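Local coordinates for 2-hydroxyisobutyryl-CoA synthetase (Aquincola tertiaricarbonis, PDB 6HDX), which belongs to the ANL superfamily of AMP-binding enzymes and combines a large AMP-binding part with a smaller C-terminal domain, at residues E23-P28 with A185-A190; A90-V95 with P336-L341; Y224-A229 with D262-A267. All blocks are in the same frame, centred on the assembly; numbering follows the deposited sequence.

The three contacts sample separate parts of one ANL-type enzyme and do not touch one another. Interaction 1 fixes an early loop to the end of helix 176-187, on the side that meets the second subunit. Interaction 2 joins the segment after helix 85-91 to strand 340-347 of the antiparallel sheet, and interaction 3 pairs two helices covering the parallel sheet. Interactions 2 and 3 lie on opposite sides of the chain's centre, their own centres about 37 Å apart; the centre of interaction 1 is about 32 Å and 29 Å from theirs. Bound 8LH lies about 8 Å from the Leu340 side chain and about 11 Å from that of Ile264.

Interaction 1 (E23-P28 with A185-A190); sequences ENYLPP and AERLRA
Arg189 and Arg187 each take hold of one backbone carbonyl of the loop 23-28, and each does so end-on, with both terminal nitrogens on a single oxygen. Arg189 NH2 lies 2.8 Å and Arg189 NH1 2.9 Å from Glu23 O, which sits in the guanidinium plane. Arg187 forks in the same manner onto the next carbonyl but one, with NH1 2.8 Å from Tyr25 O, on a lone pair, and NH2 of Arg187 at 3.1 Å from the same oxygen. The two grips interlock, because Glu23 O also lies 3.3 Å above the Arg187 guanidinium plane, over its centre. One carbonyl oxygen thus meets one arginine at its edge and the other on its face.

The Glu23 carboxylate adds a long salt bridge, OE2 to Arg187 NE at 3.5 Å, with the two planar groups turned 57° apart; its stronger partner is Arg145. Beside these polar contacts, Leu26 CD2 rests against the aliphatic CG of Arg189 at 4.0 Å.

Arg189 owes its place to a Schellman motif closing helix 176-187: its phi is positive (63°), and the N atoms of Arg189 and Ala190 bond back to Glu186 O and Ala185 O. From there CB points toward the loop, and bends at chi2 and chi3 fold the chain so that Arg187 O lies against one guanidinium face, offset toward its rim. Arg187, in the last turn, sends CG anti to its backbone N (chi1 -178°) and bends at chi2 to reach Tyr25.

Further out, Arg187 NH1 is also bonded to Asp22 O, and Asn149 of helix 141-157 binds Glu23 OE1. Tyr25 is held by Trp34, through an edge-to-face ring contact and a hydrogen bond between Tyr25 OH and Trp34 O. Arg189 also packs on Arg141 of the second subunit, while Glu186 bonds His123 of that subunit.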
loop_
_atom_site.group_PDB
_atom_site.type_symbol
_atom_site.label_atom_id
_atom_site.label_comp_id
_atom_site.label_asym_id
_atom_site.label_seq_id
_atom_site.Cartn_x
_atom_site.Cartn_y
_atom_site.Cartn_z
ATOM N N GLU A 23 -22.483 -10.558 -2.542
ATOM C CA GLU A 23 -21.220 -10.187 -3.185
ATOM C C GLU A 23 -21.305 -10.246 -4.714
ATOM O O GLU A 23 -20.440 -9.686 -5.388
ATOM C CB GLU A 23 -20.060 -11.085 -2.679
ATOM C CG GLU A 23 -19.650 -10.876 -1.225
ATOM C CD GLU A 23 -19.072 -9.516 -0.884
ATOM O OE1 GLU A 23 -19.199 -9.092 0.286
ATOM O OE2 GLU A 23 -18.500 -8.865 -1.787
ATOM N N ASN A 24 -22.349 -10.907 -5.256
ATOM C CA ASN A 24 -22.562 -11.068 -6.698
ATOM C C ASN A 24 -23.518 -10.057 -7.325
ATOM O O ASN A 24 -23.672 -10.049 -8.551
ATOM C CB ASN A 24 -23.003 -12.498 -7.016
ATOM C CG ASN A 24 -21.909 -13.480 -6.716
ATOM O OD1 ASN A 24 -20.741 -13.286 -7.090
ATOM N ND2 ASN A 24 -22.240 -14.484 -5.934
ATOM N N TYR A 25 -24.144 -9.205 -6.514
ATOM C CA TYR A 25 -25.057 -8.199 -7.034
ATOM C C TYR A 25 -24.348 -7.021 -7.726
ATOM O O TYR A 25 -23.428 -6.417 -7.167
ATOM C CB TYR A 25 -26.001 -7.698 -5.933
ATOM C CG TYR A 25 -26.756 -6.444 -6.324
ATOM C CD1 TYR A 25 -27.858 -6.507 -7.172
ATOM C CD2 TYR A 25 -26.326 -5.187 -5.899
ATOM C CE1 TYR A 25 -28.544 -5.356 -7.553
ATOM C CE2 TYR A 25 -26.987 -4.026 -6.299
ATOM C CZ TYR A 25 -28.102 -4.118 -7.117
ATOM O OH TYR A 25 -28.783 -2.991 -7.492
ATOM N N LEU A 26 -24.821 -6.690 -8.937
ATOM C CA LEU A 26 -24.433 -5.512 -9.716
ATOM C C LEU A 26 -25.749 -4.850 -10.153
ATOM O O LEU A 26 -26.649 -5.555 -10.630
ATOM C CB LEU A 26 -23.582 -5.837 -10.968
ATOM C CG LEU A 26 -22.043 -5.945 -10.847
ATOM C CD1 LEU A 26 -21.437 -4.908 -9.868
ATOM C CD2 LEU A 26 -21.638 -7.336 -10.485
ATOM N N PRO A 27 -25.907 -3.515 -9.969
ATOM C CA PRO A 27 -27.157 -2.863 -10.413
ATOM C C PRO A 27 -27.315 -2.941 -11.937
ATOM O O PRO A 27 -26.304 -3.196 -12.622
ATOM C CB PRO A 27 -27.000 -1.398 -9.935
ATOM C CG PRO A 27 -25.827 -1.393 -9.035
ATOM C CD PRO A 27 -24.947 -2.532 -9.429
ATOM N N PRO A 28 -28.536 -2.736 -12.506
ATOM C CA PRO A 28 -28.654 -2.760 -13.973
ATOM C C PRO A 28 -27.802 -1.634 -14.573
ATOM O O PRO A 28 -27.641 -0.581 -13.937
ATOM C CB PRO A 28 -30.165 -2.547 -14.218
ATOM C CG PRO A 28 -30.827 -2.862 -12.904
ATOM C CD PRO A 28 -29.840 -2.429 -11.873
ATOM N N ALA A 185 -13.450 -0.195 -5.165
ATOM C CA ALA A 185 -13.087 -0.496 -6.560
ATOM C C ALA A 185 -13.185 -1.991 -6.840
ATOM O O ALA A 185 -13.703 -2.381 -7.886
ATOM C CB ALA A 185 -11.679 0.010 -6.868
ATOM N N GLU A 186 -12.696 -2.831 -5.892
ATOM C CA GLU A 186 -12.739 -4.297 -5.956
ATOM C C GLU A 186 -14.181 -4.807 -6.031
ATOM O O GLU A 186 -14.502 -5.598 -6.928
ATOM C CB GLU A 186 -12.047 -4.899 -4.721
ATOM C CG GLU A 186 -10.517 -4.820 -4.744
ATOM C CD GLU A 186 -9.801 -5.259 -3.476
ATOM O OE1 GLU A 186 -10.464 -5.440 -2.434
ATOM O OE2 GLU A 186 -8.560 -5.388 -3.513
ATOM N N ARG A 187 -15.060 -4.344 -5.101
ATOM C CA ARG A 187 -16.476 -4.747 -5.035
ATOM C C ARG A 187 -17.305 -4.256 -6.260
ATOM O O ARG A 187 -18.181 -4.975 -6.745
ATOM C CB ARG A 187 -17.109 -4.313 -3.694
ATOM C CG ARG A 187 -18.582 -4.721 -3.480
ATOM C CD ARG A 187 -18.857 -6.212 -3.689
ATOM N NE ARG A 187 -20.298 -6.521 -3.683
ATOM C CZ ARG A 187 -21.093 -6.490 -4.751
ATOM N NH1 ARG A 187 -22.381 -6.779 -4.633
ATOM N NH2 ARG A 187 -20.607 -6.163 -5.943
ATOM N N LEU A 188 -16.977 -3.059 -6.783
ATOM C CA LEU A 188 -17.629 -2.484 -7.966
ATOM C C LEU A 188 -17.274 -3.263 -9.259
ATOM O O LEU A 188 -17.847 -3.006 -10.324
ATOM C CB LEU A 188 -17.180 -1.001 -8.081
ATOM C CG LEU A 188 -17.786 -0.133 -9.214
ATOM C CD1 LEU A 188 -19.322 -0.176 -9.192
ATOM C CD2 LEU A 188 -17.259 1.300 -9.105
ATOM N N ARG A 189 -16.317 -4.213 -9.157
ATOM C CA ARG A 189 -15.767 -5.002 -10.269
ATOM C C ARG A 189 -15.064 -4.068 -11.268
ATOM O O ARG A 189 -15.082 -4.285 -12.475
ATOM C CB ARG A 189 -16.787 -5.960 -10.939
ATOM C CG ARG A 189 -17.723 -6.700 -9.985
ATOM C CD ARG A 189 -17.154 -7.998 -9.492
ATOM N NE ARG A 189 -17.087 -8.053 -8.031
ATOM C CZ ARG A 189 -17.997 -8.633 -7.256
ATOM N NH1 ARG A 189 -17.832 -8.664 -5.940
ATOM N NH2 ARG A 189 -19.075 -9.192 -7.791
ATOM N N ALA A 190 -14.447 -3.001 -10.741
ATOM C CA ALA A 190 -13.653 -2.077 -11.546
ATOM C C ALA A 190 -12.273 -2.739 -11.683
ATOM O O ALA A 190 -12.014 -3.740 -11.019
ATOM C CB ALA A 190 -13.524 -0.729 -10.817
#

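Interaction 2 (A90-V95 with P336-L341); sequences ARVPVV and PMIRLL
Val94 lays its CG1 methyl over one face of the Arg339 guanidinium, 3.7 Å above the plane and offset toward the rim. At the edge of that group the same arginine takes Val92 O side-on, through NE and NH2, each of these nitrogens 3.2 Å from the oxygen. The two donors use the carbonyl differently: NH2 comes in nearly along the C=O axis, whereas NE stands above the carbonyl plane. A water that donates to Val92 O and accepts from Arg339 NH2 closes a small ring beside them. Bends at chi2 and chi3 curl the arginine chain, whose CG lies 3.8 Å from Val92 CG1. The cationic end has further partners: NH2 also bonds Met314 O, which makes three acceptors for its two hydrogens, so at least one N-H is probably shared, and NH1 forms a salt bridge with Glu307.

Past the arginine the two backbones join. Val95 N donates to Arg339 O at 2.8 Å, and Leu341 N to Val95 O at 2.9 Å, so Val95 bonds to the residues on both sides of Leu340. This is the pattern of a parallel bridge, a single one, and consistent with that the touching parts, 92-95 and 338-341, run 61° apart. A second water donates to both Pro93 O and Ile338 O. Around the bridge, Val95 CG1 meets Leu340 CD1 at 4.0 Å, and Val94 CB faces Leu341 CB at 4.2 Å.

Arg339 has positive phi (58°), as the first position of a G1 beta bulge does, and with Leu340 stands opposite Tyr327; its CB points toward segment 90-95. Strand 322-329 lies alongside, with Val326 touching Val94 and Arg339. Helix 66-74 presents Tyr68 to Val95, while helix 85-91 brings Phe88 against Ile338 and Arg339.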
loop_
_atom_site.group_PDB
_atom_site.type_symbol
_atom_site.label_atom_id
_atom_site.label_comp_id
_atom_site.label_asym_id
_atom_site.label_seq_id
_atom_site.Cartn_x
_atom_site.Cartn_y
_atom_site.Cartn_z
ATOM N N ALA A 90 -29.968 13.971 22.625
ATOM C CA ALA A 90 -30.051 14.530 23.968
ATOM C C ALA A 90 -29.531 13.623 25.085
ATOM O O ALA A 90 -28.936 14.131 26.041
ATOM C CB ALA A 90 -31.488 14.942 24.256
ATOM N N ARG A 91 -29.770 12.298 24.983
ATOM C CA ARG A 91 -29.396 11.333 26.026
ATOM C C ARG A 91 -28.061 10.625 25.815
ATOM O O ARG A 91 -27.390 10.304 26.804
ATOM C CB ARG A 91 -30.502 10.281 26.241
ATOM C CG ARG A 91 -31.884 10.839 26.487
ATOM C CD ARG A 91 -32.900 9.714 26.532
ATOM N NE ARG A 91 -34.240 10.212 26.841
ATOM C CZ ARG A 91 -34.701 10.427 28.070
ATOM N NH1 ARG A 91 -35.930 10.897 28.249
ATOM N NH2 ARG A 91 -33.939 10.176 29.129
ATOM N N VAL A 92 -27.705 10.329 24.549
ATOM C CA VAL A 92 -26.474 9.610 24.226
ATOM C C VAL A 92 -25.268 10.556 24.264
ATOM O O VAL A 92 -25.201 11.485 23.457
ATOM C CB VAL A 92 -26.545 8.793 22.899
ATOM C CG1 VAL A 92 -25.296 7.929 22.707
ATOM C CG2 VAL A 92 -27.801 7.934 22.836
ATOM N N PRO A 93 -24.288 10.318 25.171
ATOM C CA PRO A 93 -23.100 11.186 25.200
ATOM C C PRO A 93 -22.216 10.985 23.969
ATOM O O PRO A 93 -22.105 9.871 23.459
ATOM C CB PRO A 93 -22.376 10.746 26.476
ATOM C CG PRO A 93 -22.776 9.306 26.652
ATOM C CD PRO A 93 -24.194 9.232 26.178
ATOM N N VAL A 94 -21.594 12.057 23.489
ATOM C CA VAL A 94 -20.694 11.933 22.349
ATOM C C VAL A 94 -19.389 11.266 22.762
ATOM O O VAL A 94 -18.907 11.456 23.885
ATOM C CB VAL A 94 -20.432 13.253 21.571
ATOM C CG1 VAL A 94 -21.705 13.782 20.927
ATOM C CG2 VAL A 94 -19.751 14.312 22.446
ATOM N N VAL A 95 -18.817 10.504 21.831
ATOM C CA VAL A 95 -17.514 9.876 21.980
ATOM C C VAL A 95 -16.471 10.870 21.434
ATOM O O VAL A 95 -16.642 11.401 20.342
ATOM C CB VAL A 95 -17.438 8.539 21.205
ATOM C CG1 VAL A 95 -16.024 7.954 21.250
ATOM C CG2 VAL A 95 -18.458 7.538 21.725
ATOM N N PRO A 336 -17.530 -0.339 16.696
ATOM C CA PRO A 336 -18.607 0.547 16.201
ATOM C C PRO A 336 -18.548 1.889 16.917
ATOM O O PRO A 336 -18.273 1.936 18.122
ATOM C CB PRO A 336 -19.896 -0.232 16.505
ATOM C CG PRO A 336 -19.549 -1.130 17.652
ATOM C CD PRO A 336 -18.082 -1.471 17.483
ATOM N N MET A 337 -18.739 2.973 16.151
ATOM C CA MET A 337 -18.705 4.347 16.643
ATOM C C MET A 337 -20.107 4.856 16.781
ATOM O O MET A 337 -20.876 4.823 15.825
ATOM C CB MET A 337 -17.875 5.266 15.718
ATOM C CG MET A 337 -16.400 4.915 15.655
ATOM S SD MET A 337 -15.472 5.425 17.124
ATOM C CE MET A 337 -15.432 3.862 18.070
ATOM N N ILE A 338 -20.470 5.243 18.008
ATOM C CA ILE A 338 -21.800 5.741 18.318
ATOM C C ILE A 338 -21.664 7.166 18.827
ATOM O O ILE A 338 -21.165 7.399 19.934
ATOM C CB ILE A 338 -22.610 4.805 19.269
ATOM C CG1 ILE A 338 -22.568 3.352 18.769
ATOM C CG2 ILE A 338 -24.056 5.299 19.388
ATOM C CD1 ILE A 338 -22.982 2.328 19.772
ATOM N N ARG A 339 -22.141 8.106 18.010
ATOM C CA ARG A 339 -22.074 9.544 18.253
ATOM C C ARG A 339 -20.617 9.965 18.426
ATOM O O ARG A 339 -20.275 10.629 19.404
ATOM C CB ARG A 339 -22.965 10.035 19.432
ATOM C CG ARG A 339 -24.407 9.577 19.391
ATOM C CD ARG A 339 -25.365 10.741 19.168
ATOM N NE ARG A 339 -25.340 11.681 20.277
ATOM C CZ ARG A 339 -25.519 12.990 20.165
ATOM N NH1 ARG A 339 -25.771 13.534 18.980
ATOM N NH2 ARG A 339 -25.456 13.765 21.237
ATOM N N LEU A 340 -19.748 9.562 17.480
ATOM C CA LEU A 340 -18.365 10.036 17.493
ATOM C C LEU A 340 -18.353 11.521 17.020
ATOM O O LEU A 340 -18.881 11.860 15.948
ATOM C CB LEU A 340 -17.414 9.172 16.624
ATOM C CG LEU A 340 -15.954 9.699 16.450
ATOM C CD1 LEU A 340 -15.188 9.687 17.781
ATOM C CD2 LEU A 340 -15.189 8.871 15.433
ATOM N N LEU A 341 -17.784 12.388 17.872
ATOM C CA LEU A 341 -17.626 13.811 17.627
ATOM C C LEU A 341 -16.446 14.022 16.660
ATOM O O LEU A 341 -15.321 13.655 16.976
ATOM C CB LEU A 341 -17.372 14.539 18.966
ATOM C CG LEU A 341 -16.972 16.032 18.896
ATOM C CD1 LEU A 341 -18.086 16.880 18.278
ATOM C CD2 LEU A 341 -16.601 16.551 20.275
HETATM O O HOH W 1 -25.457 14.014 24.306
HETATM O O HOH W 2 -21.918 7.178 22.596
#

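Interaction 3 (Y224-A229 with D262-A267); sequences YAIHLA and DRIEEA
Ile226 and Ile264 make the tightest apolar contact between the two segments, their side chains crossing at about a right angle. The terminal methyl of one, Ile226 CD1, sits 3.6 Å from CG1 of Ile264, and Ile226 CG1 follows at 3.9 Å from Ile264 CG1. The branched Ile264 serves two partners at once: CG1 goes to Ile226, while CG2, anti to its own backbone N and beside the carbonyl carbon, reaches the methyl of Ala225 at 3.9 Å. One isoleucine thus touches two consecutive residues of the facing helix, with a different branch for each.

Small residues handle the next turn. Ala229 CB and Ala267 CB, both pointing across the interface, lie one turn beyond Ala225 and Arg263 respectively. The axes of the two segments come within 10.1 Å at 42°, running in broadly the same direction, and the two methyls meet across this gap at 4.2 Å.

A third kind of contact uses the aliphatic base of a charged residue. Arg263 CB lies 4.1 Å from Ile226 CD1, and the chain then runs extended from CG to NE, carrying the guanidinium beyond the interface. Its NE bonds Asn391 O, at the end of helix 383-391, so the same residue packs its CB against the facing helix and sends its NE to a backbone oxygen of the C-terminal part.

No hydrogen bond passes between the two segments; a polar link close by runs from Tyr268 OH, just past segment 262-267, to Ala225 O. Helices 222-234 and 258-268 are successive crossover helices of the beta-alpha-beta units joining strands 217-220, 246-249 and 271-274. The pair covers the parallel sheet, with Phe249 of the middle strand against Ala225 and Ile264, while helix 202-213 flanks helix 222-234 through Leu228.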
loop_
_atom_site.group_PDB
_atom_site.type_symbol
_atom_site.label_atom_id
_atom_site.label_comp_id
_atom_site.label_asym_id
_atom_site.label_seq_id
_atom_site.Cartn_x
_atom_site.Cartn_y
_atom_site.Cartn_z
ATOM N N TYR A 224 -2.668 16.225 -3.550
ATOM C CA TYR A 224 -1.926 15.355 -4.454
ATOM C C TYR A 224 -2.315 15.558 -5.909
ATOM O O TYR A 224 -1.428 15.632 -6.748
ATOM C CB TYR A 224 -1.987 13.876 -4.073
ATOM C CG TYR A 224 -0.979 13.051 -4.852
ATOM C CD1 TYR A 224 0.261 13.584 -5.219
ATOM C CD2 TYR A 224 -1.251 11.740 -5.203
ATOM C CE1 TYR A 224 1.210 12.813 -5.887
ATOM C CE2 TYR A 224 -0.317 10.967 -5.889
ATOM C CZ TYR A 224 0.911 11.504 -6.223
ATOM O OH TYR A 224 1.816 10.728 -6.894
ATOM N N ALA A 225 -3.607 15.693 -6.215
ATOM C CA ALA A 225 -4.040 15.951 -7.596
ATOM C C ALA A 225 -3.367 17.222 -8.194
ATOM O O ALA A 225 -2.931 17.184 -9.340
ATOM C CB ALA A 225 -5.548 16.072 -7.659
ATOM N N ILE A 226 -3.210 18.296 -7.395
ATOM C CA ILE A 226 -2.544 19.541 -7.823
ATOM C C ILE A 226 -1.065 19.274 -8.091
ATOM O O ILE A 226 -0.583 19.594 -9.176
ATOM C CB ILE A 226 -2.757 20.718 -6.816
ATOM C CG1 ILE A 226 -4.238 21.163 -6.759
ATOM C CG2 ILE A 226 -1.811 21.932 -7.114
ATOM C CD1 ILE A 226 -4.722 21.970 -8.009
ATOM N N HIS A 227 -0.352 18.665 -7.111
ATOM C CA HIS A 227 1.073 18.350 -7.236
ATOM C C HIS A 227 1.355 17.458 -8.458
ATOM O O HIS A 227 2.317 17.699 -9.187
ATOM C CB HIS A 227 1.628 17.739 -5.933
ATOM C CG HIS A 227 3.033 17.213 -6.046
ATOM N ND1 HIS A 227 4.050 17.969 -6.610
ATOM C CD2 HIS A 227 3.548 16.028 -5.636
ATOM C CE1 HIS A 227 5.141 17.225 -6.531
ATOM N NE2 HIS A 227 4.890 16.047 -5.959
ATOM N N LEU A 228 0.489 16.466 -8.693
ATOM C CA LEU A 228 0.598 15.535 -9.814
ATOM C C LEU A 228 0.453 16.216 -11.189
ATOM O O LEU A 228 1.168 15.833 -12.125
ATOM C CB LEU A 228 -0.395 14.385 -9.638
ATOM C CG LEU A 228 -0.126 13.087 -10.396
ATOM C CD1 LEU A 228 1.201 12.432 -9.951
ATOM C CD2 LEU A 228 -1.274 12.119 -10.171
ATOM N N ALA A 229 -0.413 17.252 -11.314
ATOM C CA ALA A 229 -0.522 17.977 -12.599
ATOM C C ALA A 229 0.786 18.732 -12.895
ATOM O O ALA A 229 1.210 18.784 -14.055
ATOM C CB ALA A 229 -1.711 18.928 -12.601
ATOM N N ASP A 262 -12.176 24.035 -9.196
ATOM C CA ASP A 262 -12.069 24.577 -10.550
ATOM C C ASP A 262 -10.704 24.313 -11.180
ATOM O O ASP A 262 -10.653 23.884 -12.340
ATOM C CB ASP A 262 -12.438 26.083 -10.577
ATOM C CG ASP A 262 -13.887 26.390 -10.236
ATOM O OD1 ASP A 262 -14.689 25.438 -10.131
ATOM O OD2 ASP A 262 -14.224 27.582 -10.106
ATOM N N ARG A 263 -9.607 24.528 -10.419
ATOM C CA ARG A 263 -8.235 24.259 -10.892
ATOM C C ARG A 263 -8.003 22.787 -11.250
ATOM O O ARG A 263 -7.379 22.513 -12.271
ATOM C CB ARG A 263 -7.166 24.728 -9.880
ATOM C CG ARG A 263 -6.844 26.220 -9.988
ATOM C CD ARG A 263 -5.716 26.660 -9.064
ATOM N NE ARG A 263 -5.536 28.114 -9.113
ATOM C CZ ARG A 263 -4.378 28.733 -9.334
ATOM N NH1 ARG A 263 -3.255 28.033 -9.471
ATOM N NH2 ARG A 263 -4.330 30.061 -9.407
ATOM N N ILE A 264 -8.514 21.848 -10.438
ATOM C CA ILE A 264 -8.344 20.394 -10.669
ATOM C C ILE A 264 -9.180 19.946 -11.876
ATOM O O ILE A 264 -8.663 19.248 -12.745
ATOM C CB ILE A 264 -8.587 19.543 -9.388
ATOM C CG1 ILE A 264 -7.749 20.091 -8.194
ATOM C CG2 ILE A 264 -8.280 18.020 -9.635
ATOM C CD1 ILE A 264 -8.112 19.569 -6.795
ATOM N N GLU A 265 -10.449 20.385 -11.954
ATOM C CA GLU A 265 -11.329 20.052 -13.082
ATOM C C GLU A 265 -10.722 20.530 -14.420
ATOM O O GLU A 265 -10.663 19.750 -15.368
ATOM C CB GLU A 265 -12.751 20.623 -12.875
ATOM C CG GLU A 265 -13.494 19.907 -11.752
ATOM C CD GLU A 265 -15.007 19.954 -11.752
ATOM O OE1 GLU A 265 -15.578 20.910 -12.317
ATOM O OE2 GLU A 265 -15.626 19.044 -11.159
ATOM N N GLU A 266 -10.159 21.753 -14.440
ATOM C CA GLU A 266 -9.516 22.341 -15.625
ATOM C C GLU A 266 -8.217 21.603 -16.013
ATOM O O GLU A 266 -8.010 21.309 -17.195
ATOM C CB GLU A 266 -9.242 23.849 -15.407
ATOM C CG GLU A 266 -9.408 24.704 -16.652
ATOM C CD GLU A 266 -8.457 24.477 -17.814
ATOM O OE1 GLU A 266 -8.919 24.585 -18.973
ATOM O OE2 GLU A 266 -7.259 24.198 -17.575
ATOM N N ALA A 267 -7.345 21.338 -15.030
ATOM C CA ALA A 267 -6.056 20.667 -15.218
ATOM C C ALA A 267 -6.194 19.265 -15.833
ATOM O O ALA A 267 -5.345 18.864 -16.625
ATOM C CB ALA A 267 -5.324 20.559 -13.878
#